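Local atomic coordinates of cyclic GMP-AMP synthase-like receptor (Tribolium castaneum, PDB entry 7LT2), a protein that senses double-stranded RNA in the cytoplasm and joins ATP and GTP into the cyclic dinucleotide 2',3'-cGAMP to trigger innate immune defence. Residues 10-15 and 372-377; 28-33 and 161-166; 75-80 and 194-199. All coordinates share one frame; numbering follows the deposited sequence.

Overall arrangement
The three contacts run from the edge of the molecule inward to its catalytic sheet. Interaction 1 joins the early helix 5-13 to helix 368-375 near the C-terminus, its centre about 26 Å from that of the chain. Helix 18-42, next in sequence, carries one side of interaction 2, whose centre is about 32 Å from that of interaction 1. Interactions 2 and 3 reach the same mixed sheet, with nearest atoms about 5 Å apart. Interaction 3 is the closest to the probable active site: the side chain of Val195 is about 4 Å from those of Asp72 and Asp193, predicted ligands of the catalytic magnesium. Interaction 1 lies away from the annotated sites.

Interaction 1 (10-15 and 372-377); sequences NKRFIS and TKYIQG
Arg12 reaches across to the last turn of helix 368-375 and gives a hydrogen bond from NH1 to the backbone O of Tyr374, 3.1 Å long and fairly straight at 162°. The acceptor lies in the guanidinium plane, and the nitrogen arrives in the carbonyl plane on a lone pair. This oxygen also takes the backbone N of Gly377, which closes the helix in a Schellman motif, so two donors share it. The bend of the Arg12 chain at chi3 (-76°) brings the guanidinium edge-on to this helix end. Its NH2 forms a salt bridge with Asp8, while NH1 has a further hydrogen bond to the backbone O of Glu378.

Packing around the two rings makes up the rest. NH2 of Arg12 lies 3.4 Å from CD1 of Tyr374, with the guanidinium and ring planes only 16° apart; the two side chains cross at about a right angle. Phe13 pushes the CZ end of its ring against the helix backbone, 3.4 Å from Tyr374 N. Its CE1 meets CB of Tyr374 at 3.8 Å and comes to the edge of the tyrosine ring, in plane.

Carbonyl groups at a helix C-terminus carry partial negative charge, so a cationic guanidinium there is probably favourable, and a charged hydrogen bond as well as ring packing joins helix 5-13 to helix 368-375.

Interaction 2 (28-33 and 161-166); sequences LESVLR and NEFGTF
Ser30 OG, on helix 18-42, donates a hydrogen bond to Glu162 OE1 at 2.9 Å. The hydroxyl comes from above the carboxylate, 42° out of its plane. Glu162 folds back to meet it: CG sits between the backbone N and carbonyl carbon (chi1 67°), and the chain then bends at chi2, bringing the acid to the helix. The other oxygen, OE2, accepts from a water at a short 2.5 Å, and that water in turn accepts from Arg33 NH2 at 2.8 Å. The carboxylate is thus tied to the helix twice, directly at Ser30 and through water at Arg33, whose positive charge probably favours the ionised acid.

Asn161 shapes the turn that presents Glu162. Its OD1 accepts from Phe163 N at 2.8 Å, an Asx turn set within the type I beta turn from Asn161 to Gly164. The same side chain lies against the helix, with CB 3.3 Å from Ser30 OG and ND2 3.4 Å from Val31 CG2. That valine methyl continues inward to Phe166, meeting CD2 of the ring at 3.9 Å. At the outer side, Phe163 turns its ring edge to Ser30 CB, and Glu162 CG lies over one face of that ring.

The turn closes the beta hairpin of strands 156-161 and 164-171, which lies against helix 18-42. Phe163 and Phe166 both also touch Ile27 of that helix, Val31 packs on Ile181 of strand 177-183, and Phe166 reaches Ile189 of strand 188-200.

Interaction 3 (75-80 and 194-199); sequences ILLHIP and LVACFV
Leu77 and Phe198 share one face of the sheet, with Leu77 laid over the ring of Phe198. Leu77 CD1 stands 4.0 Å above the ring plane, offset toward the rim, while its CB makes an off-centre CH-pi contact. With CG anti to its carbonyl carbon (chi1 -77°), the Phe198 side chain brings its ring end toward segment 75-80, where Ile79 CG1 approaches CE1 of the same ring at 3.7 Å. Farther along, Ile75 CD1 meets Leu194 CB.

Four backbone hydrogen bonds stitch the strands in parallel, passing to and fro between Ile75 or Leu77 and Val195, Cys197 and Val199. These neighbouring strands belong to the mixed sheet of the nucleotidyltransferase domain; just before the two segments, on the same strands, lie Asp72 and Asp193, predicted by similarity to bind the catalytic magnesium. Strand 50-56 borders the other side of strand 70-77.

On the opposite face, Leu76 CD2 packs against Cys197 CB at 3.7 Å. Val199 places CG1 between its backbone N and carbonyl carbon (chi1 61°), where the methyl is 3.9 Å from Leu76 CB; the two side chains cross at about a right angle.

Past the last bridge, His78 swings its CG opposite the backbone N, and the ring donates from ND1 to Val199 O at 3.2 Å, almost straight at 172° and within the ring plane. A water joins the same oxygen to Ile79 N, donating to the former and accepting from the latter.

Interaction 1 (10-15 and 372-377)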
# COMPACT_ATOMS: atom_id res chain seq x y z
N ASN A 10 11.34 -18.32 6.64
CA ASN A 10 10.61 -17.49 5.69
C ASN A 10 9.76 -18.34 4.75
O ASN A 10 8.57 -18.08 4.57
CB ASN A 10 11.61 -16.63 4.90
CG ASN A 10 10.94 -15.73 3.89
OD1 ASN A 10 9.81 -15.29 4.08
ND2 ASN A 10 11.64 -15.46 2.80
N LYS A 11 10.37 -19.37 4.15
CA LYS A 11 9.65 -20.22 3.21
C LYS A 11 8.46 -20.92 3.85
O LYS A 11 7.39 -21.04 3.24
CB LYS A 11 10.61 -21.25 2.61
CG LYS A 11 9.96 -22.18 1.60
CD LYS A 11 10.95 -23.20 1.07
CE LYS A 11 10.30 -24.11 0.04
NZ LYS A 11 9.11 -24.79 0.61
N ARG A 12 8.62 -21.40 5.08
CA ARG A 12 7.59 -22.25 5.66
C ARG A 12 6.55 -21.51 6.49
O ARG A 12 5.46 -22.04 6.69
CB ARG A 12 8.24 -23.35 6.51
CG ARG A 12 8.93 -24.43 5.68
CD ARG A 12 9.13 -25.69 6.51
NE ARG A 12 10.23 -25.56 7.45
CZ ARG A 12 10.26 -26.10 8.66
NH1 ARG A 12 9.21 -26.74 9.15
NH2 ARG A 12 11.36 -26.00 9.39
N PHE A 13 6.86 -20.30 6.97
CA PHE A 13 5.95 -19.63 7.89
C PHE A 13 5.70 -18.16 7.59
O PHE A 13 4.91 -17.54 8.30
CB PHE A 13 6.46 -19.78 9.33
CG PHE A 13 6.32 -21.18 9.85
CD1 PHE A 13 7.30 -22.12 9.60
CD2 PHE A 13 5.19 -21.56 10.55
CE1 PHE A 13 7.16 -23.42 10.04
CE2 PHE A 13 5.05 -22.86 11.00
CZ PHE A 13 6.03 -23.78 10.74
N ILE A 14 6.31 -17.60 6.55
CA ILE A 14 6.19 -16.16 6.34
C ILE A 14 5.66 -15.85 4.95
O ILE A 14 4.63 -15.18 4.81
CB ILE A 14 7.54 -15.46 6.59
CG1 ILE A 14 7.95 -15.62 8.05
CG2 ILE A 14 7.43 -13.97 6.25
CD1 ILE A 14 9.16 -14.80 8.44
N SER A 15 6.34 -16.33 3.91
CA SER A 15 6.09 -15.88 2.55
C SER A 15 5.19 -16.84 1.79
O SER A 15 5.47 -18.04 1.73
CB SER A 15 7.40 -15.69 1.78
OG SER A 15 8.14 -14.60 2.28
N THR A 372 5.79 -25.37 17.24
CA THR A 372 5.58 -26.81 17.25
C THR A 372 5.53 -27.36 15.83
O THR A 372 6.17 -28.37 15.52
CB THR A 372 4.31 -27.15 18.02
OG1 THR A 372 4.47 -26.79 19.40
CG2 THR A 372 4.00 -28.63 17.91
N LYS A 373 4.77 -26.70 14.95
CA LYS A 373 4.73 -27.13 13.55
C LYS A 373 6.08 -26.97 12.88
O LYS A 373 6.46 -27.79 12.03
CB LYS A 373 3.67 -26.33 12.79
CG LYS A 373 2.29 -26.39 13.42
CD LYS A 373 1.23 -25.75 12.54
CE LYS A 373 -0.14 -25.84 13.18
NZ LYS A 373 -1.21 -25.34 12.28
N TYR A 374 6.83 -25.93 13.25
CA TYR A 374 8.18 -25.72 12.73
C TYR A 374 9.07 -26.92 13.04
O TYR A 374 9.73 -27.47 12.15
CB TYR A 374 8.73 -24.43 13.32
CG TYR A 374 10.19 -24.12 13.06
CD1 TYR A 374 10.63 -23.76 11.80
CD2 TYR A 374 11.11 -24.14 14.10
CE1 TYR A 374 11.97 -23.47 11.57
CE2 TYR A 374 12.44 -23.85 13.89
CZ TYR A 374 12.87 -23.51 12.62
OH TYR A 374 14.19 -23.21 12.41
N ILE A 375 9.10 -27.34 14.31
CA ILE A 375 9.95 -28.46 14.70
C ILE A 375 9.50 -29.75 14.01
O ILE A 375 10.33 -30.58 13.61
CB ILE A 375 9.96 -28.61 16.23
CG1 ILE A 375 10.58 -27.38 16.88
CG2 ILE A 375 10.71 -29.87 16.65
CD1 ILE A 375 12.00 -27.12 16.46
N GLN A 376 8.19 -29.92 13.85
CA GLN A 376 7.65 -31.13 13.24
C GLN A 376 7.77 -31.15 11.72
O GLN A 376 7.36 -32.13 11.09
CB GLN A 376 6.18 -31.31 13.63
CG GLN A 376 5.95 -31.55 15.12
CD GLN A 376 4.48 -31.45 15.49
OE1 GLN A 376 3.66 -30.97 14.70
NE2 GLN A 376 4.14 -31.90 16.69
N GLY A 377 8.32 -30.10 11.11
CA GLY A 377 8.59 -30.10 9.68
C GLY A 377 7.49 -29.56 8.79
O GLY A 377 7.59 -29.69 7.57

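Interaction 2 (28-33 and 161-166)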
# COMPACT_ATOMS: atom_id res chain seq x y z
N LEU A 28 -6.86 -11.63 -9.81
CA LEU A 28 -7.39 -10.40 -9.23
C LEU A 28 -7.32 -9.24 -10.22
O LEU A 28 -8.26 -8.44 -10.31
CB LEU A 28 -6.62 -10.06 -7.95
CG LEU A 28 -6.87 -10.99 -6.76
CD1 LEU A 28 -5.79 -10.83 -5.71
CD2 LEU A 28 -8.25 -10.73 -6.17
N GLU A 29 -6.21 -9.13 -10.95
CA GLU A 29 -6.08 -8.02 -11.89
C GLU A 29 -7.08 -8.13 -13.03
O GLU A 29 -7.54 -7.11 -13.55
CB GLU A 29 -4.65 -7.96 -12.41
CG GLU A 29 -3.65 -7.55 -11.32
CD GLU A 29 -2.21 -7.82 -11.71
OE1 GLU A 29 -1.96 -8.06 -12.91
OE2 GLU A 29 -1.33 -7.79 -10.82
N SER A 30 -7.45 -9.36 -13.41
CA SER A 30 -8.43 -9.54 -14.48
C SER A 30 -9.84 -9.22 -13.99
O SER A 30 -10.61 -8.55 -14.70
CB SER A 30 -8.35 -10.96 -15.02
OG SER A 30 -9.20 -11.13 -16.15
N VAL A 31 -10.20 -9.67 -12.79
CA VAL A 31 -11.49 -9.29 -12.22
C VAL A 31 -11.63 -7.78 -12.14
O VAL A 31 -12.66 -7.21 -12.52
CB VAL A 31 -11.67 -9.94 -10.83
CG1 VAL A 31 -12.84 -9.29 -10.09
CG2 VAL A 31 -11.89 -11.44 -10.98
N LEU A 32 -10.58 -7.10 -11.67
CA LEU A 32 -10.66 -5.65 -11.50
C LEU A 32 -10.69 -4.91 -12.83
O LEU A 32 -11.36 -3.87 -12.93
CB LEU A 32 -9.51 -5.17 -10.62
CG LEU A 32 -9.56 -5.70 -9.18
CD1 LEU A 32 -8.23 -5.44 -8.47
CD2 LEU A 32 -10.72 -5.09 -8.40
N ARG A 33 -10.00 -5.41 -13.86
CA ARG A 33 -10.12 -4.77 -15.17
C ARG A 33 -11.55 -4.86 -15.69
O ARG A 33 -12.07 -3.89 -16.26
CB ARG A 33 -9.14 -5.40 -16.17
CG ARG A 33 -7.75 -4.78 -16.15
CD ARG A 33 -6.93 -5.21 -17.35
NE ARG A 33 -6.64 -6.64 -17.31
CZ ARG A 33 -5.59 -7.16 -16.70
NH1 ARG A 33 -4.68 -6.41 -16.11
NH2 ARG A 33 -5.44 -8.48 -16.68
N ASN A 161 -13.99 -14.30 -16.52
CA ASN A 161 -12.83 -13.92 -17.31
C ASN A 161 -12.12 -15.19 -17.74
O ASN A 161 -12.67 -16.29 -17.63
CB ASN A 161 -11.92 -12.96 -16.54
CG ASN A 161 -11.49 -13.52 -15.19
OD1 ASN A 161 -10.88 -14.58 -15.11
ND2 ASN A 161 -11.81 -12.79 -14.13
N GLU A 162 -10.89 -15.05 -18.24
CA GLU A 162 -10.18 -16.20 -18.78
C GLU A 162 -9.78 -17.20 -17.71
O GLU A 162 -9.44 -18.35 -18.05
CB GLU A 162 -8.93 -15.76 -19.55
CG GLU A 162 -7.83 -15.13 -18.71
CD GLU A 162 -7.94 -13.62 -18.64
OE1 GLU A 162 -9.02 -13.10 -18.25
OE2 GLU A 162 -6.96 -12.94 -19.00
N PHE A 163 -9.83 -16.81 -16.44
CA PHE A 163 -9.48 -17.71 -15.34
C PHE A 163 -10.69 -18.36 -14.70
O PHE A 163 -10.53 -19.14 -13.76
CB PHE A 163 -8.66 -16.95 -14.29
CG PHE A 163 -7.42 -16.32 -14.85
CD1 PHE A 163 -6.35 -17.11 -15.25
CD2 PHE A 163 -7.33 -14.95 -15.00
CE1 PHE A 163 -5.21 -16.53 -15.78
CE2 PHE A 163 -6.19 -14.36 -15.52
CZ PHE A 163 -5.13 -15.16 -15.91
N GLY A 164 -11.89 -18.06 -15.18
CA GLY A 164 -13.08 -18.71 -14.66
C GLY A 164 -14.15 -17.75 -14.19
O GLY A 164 -14.28 -16.64 -14.71
N THR A 165 -14.92 -18.17 -13.20
CA THR A 165 -16.04 -17.40 -12.66
C THR A 165 -15.73 -16.99 -11.23
O THR A 165 -15.19 -17.77 -10.45
CB THR A 165 -17.33 -18.22 -12.71
OG1 THR A 165 -17.59 -18.62 -14.06
CG2 THR A 165 -18.51 -17.41 -12.19
N PHE A 166 -16.08 -15.75 -10.90
CA PHE A 166 -15.72 -15.19 -9.61
C PHE A 166 -16.90 -14.45 -9.01
O PHE A 166 -17.80 -13.99 -9.73
CB PHE A 166 -14.49 -14.28 -9.75
CG PHE A 166 -13.30 -15.01 -10.28
CD1 PHE A 166 -12.49 -15.74 -9.43
CD2 PHE A 166 -13.06 -15.06 -11.64
CE1 PHE A 166 -11.43 -16.47 -9.92
CE2 PHE A 166 -11.99 -15.77 -12.14
CZ PHE A 166 -11.18 -16.48 -11.28
O HOH W 1 -6.28 -10.84 -17.93

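Interaction 3 (75-80 and 194-199)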
# COMPACT_ATOMS: atom_id res chain seq x y z
N ILE A 75 -6.86 4.06 -8.05
CA ILE A 75 -7.40 4.42 -9.35
C ILE A 75 -6.92 5.83 -9.67
O ILE A 75 -7.34 6.79 -9.02
CB ILE A 75 -8.94 4.33 -9.35
CG1 ILE A 75 -9.38 2.91 -8.98
CG2 ILE A 75 -9.52 4.75 -10.70
CD1 ILE A 75 -10.86 2.79 -8.64
N LEU A 76 -6.03 5.96 -10.65
CA LEU A 76 -5.34 7.22 -10.90
C LEU A 76 -6.10 8.04 -11.94
O LEU A 76 -6.18 7.67 -13.11
CB LEU A 76 -3.90 6.97 -11.34
CG LEU A 76 -3.05 6.08 -10.42
CD1 LEU A 76 -1.59 6.18 -10.79
CD2 LEU A 76 -3.25 6.44 -8.95
N LEU A 77 -6.67 9.16 -11.49
CA LEU A 77 -7.36 10.12 -12.33
C LEU A 77 -6.42 11.28 -12.65
O LEU A 77 -5.58 11.64 -11.82
CB LEU A 77 -8.61 10.64 -11.62
CG LEU A 77 -9.44 9.57 -10.91
CD1 LEU A 77 -10.47 10.20 -9.98
CD2 LEU A 77 -10.11 8.67 -11.93
N HIS A 78 -6.54 11.84 -13.84
CA HIS A 78 -5.64 12.90 -14.27
C HIS A 78 -6.43 14.12 -14.70
O HIS A 78 -7.25 14.03 -15.62
CB HIS A 78 -4.72 12.45 -15.41
CG HIS A 78 -3.81 13.53 -15.89
ND1 HIS A 78 -2.80 14.05 -15.12
CD2 HIS A 78 -3.77 14.21 -17.06
CE1 HIS A 78 -2.17 15.00 -15.80
NE2 HIS A 78 -2.74 15.12 -16.98
N ILE A 79 -6.20 15.24 -14.02
CA ILE A 79 -6.79 16.52 -14.41
C ILE A 79 -6.01 17.08 -15.59
O ILE A 79 -4.79 17.23 -15.49
CB ILE A 79 -6.77 17.49 -13.23
CG1 ILE A 79 -7.59 16.93 -12.06
CG2 ILE A 79 -7.28 18.87 -13.66
CD1 ILE A 79 -7.42 17.70 -10.78
N PRO A 80 -6.67 17.41 -16.70
CA PRO A 80 -5.96 18.00 -17.84
C PRO A 80 -5.15 19.22 -17.42
O PRO A 80 -5.65 20.11 -16.72
CB PRO A 80 -7.09 18.38 -18.80
CG PRO A 80 -8.17 17.38 -18.48
CD PRO A 80 -8.10 17.19 -16.99
N LEU A 194 -11.13 0.39 -3.25
CA LEU A 194 -11.15 1.16 -4.50
C LEU A 194 -10.92 2.63 -4.13
O LEU A 194 -11.84 3.32 -3.70
CB LEU A 194 -12.46 0.95 -5.24
CG LEU A 194 -12.89 -0.51 -5.42
CD1 LEU A 194 -14.26 -0.57 -6.09
CD2 LEU A 194 -11.86 -1.29 -6.22
N VAL A 195 -9.69 3.10 -4.31
CA VAL A 195 -9.23 4.39 -3.79
C VAL A 195 -9.07 5.36 -4.95
O VAL A 195 -8.22 5.17 -5.83
CB VAL A 195 -7.91 4.24 -3.02
CG1 VAL A 195 -7.51 5.57 -2.40
CG2 VAL A 195 -8.03 3.14 -1.96
N ALA A 196 -9.86 6.44 -4.93
CA ALA A 196 -9.78 7.47 -5.96
C ALA A 196 -8.60 8.39 -5.70
O ALA A 196 -8.56 9.08 -4.67
CB ALA A 196 -11.09 8.27 -6.00
N CYS A 197 -7.65 8.44 -6.64
CA CYS A 197 -6.44 9.23 -6.51
C CYS A 197 -6.28 10.15 -7.72
O CYS A 197 -6.92 9.95 -8.75
CB CYS A 197 -5.20 8.35 -6.39
SG CYS A 197 -5.29 7.07 -5.11
N PHE A 198 -5.41 11.14 -7.59
CA PHE A 198 -5.07 12.03 -8.69
C PHE A 198 -3.58 11.97 -8.95
O PHE A 198 -2.78 12.13 -8.02
CB PHE A 198 -5.53 13.47 -8.41
CG PHE A 198 -7.00 13.66 -8.60
CD1 PHE A 198 -7.52 13.99 -9.84
CD2 PHE A 198 -7.87 13.50 -7.54
CE1 PHE A 198 -8.89 14.16 -10.01
CE2 PHE A 198 -9.23 13.67 -7.71
CZ PHE A 198 -9.74 14.00 -8.94
N VAL A 199 -3.20 11.76 -10.22
CA VAL A 199 -1.82 11.51 -10.62
C VAL A 199 -1.27 12.73 -11.35
O VAL A 199 -2.00 13.41 -12.09
CB VAL A 199 -1.70 10.23 -11.48
CG1 VAL A 199 -2.51 10.35 -12.78
CG2 VAL A 199 -0.24 9.89 -11.76
O HOH W 2 -4.27 15.05 -11.95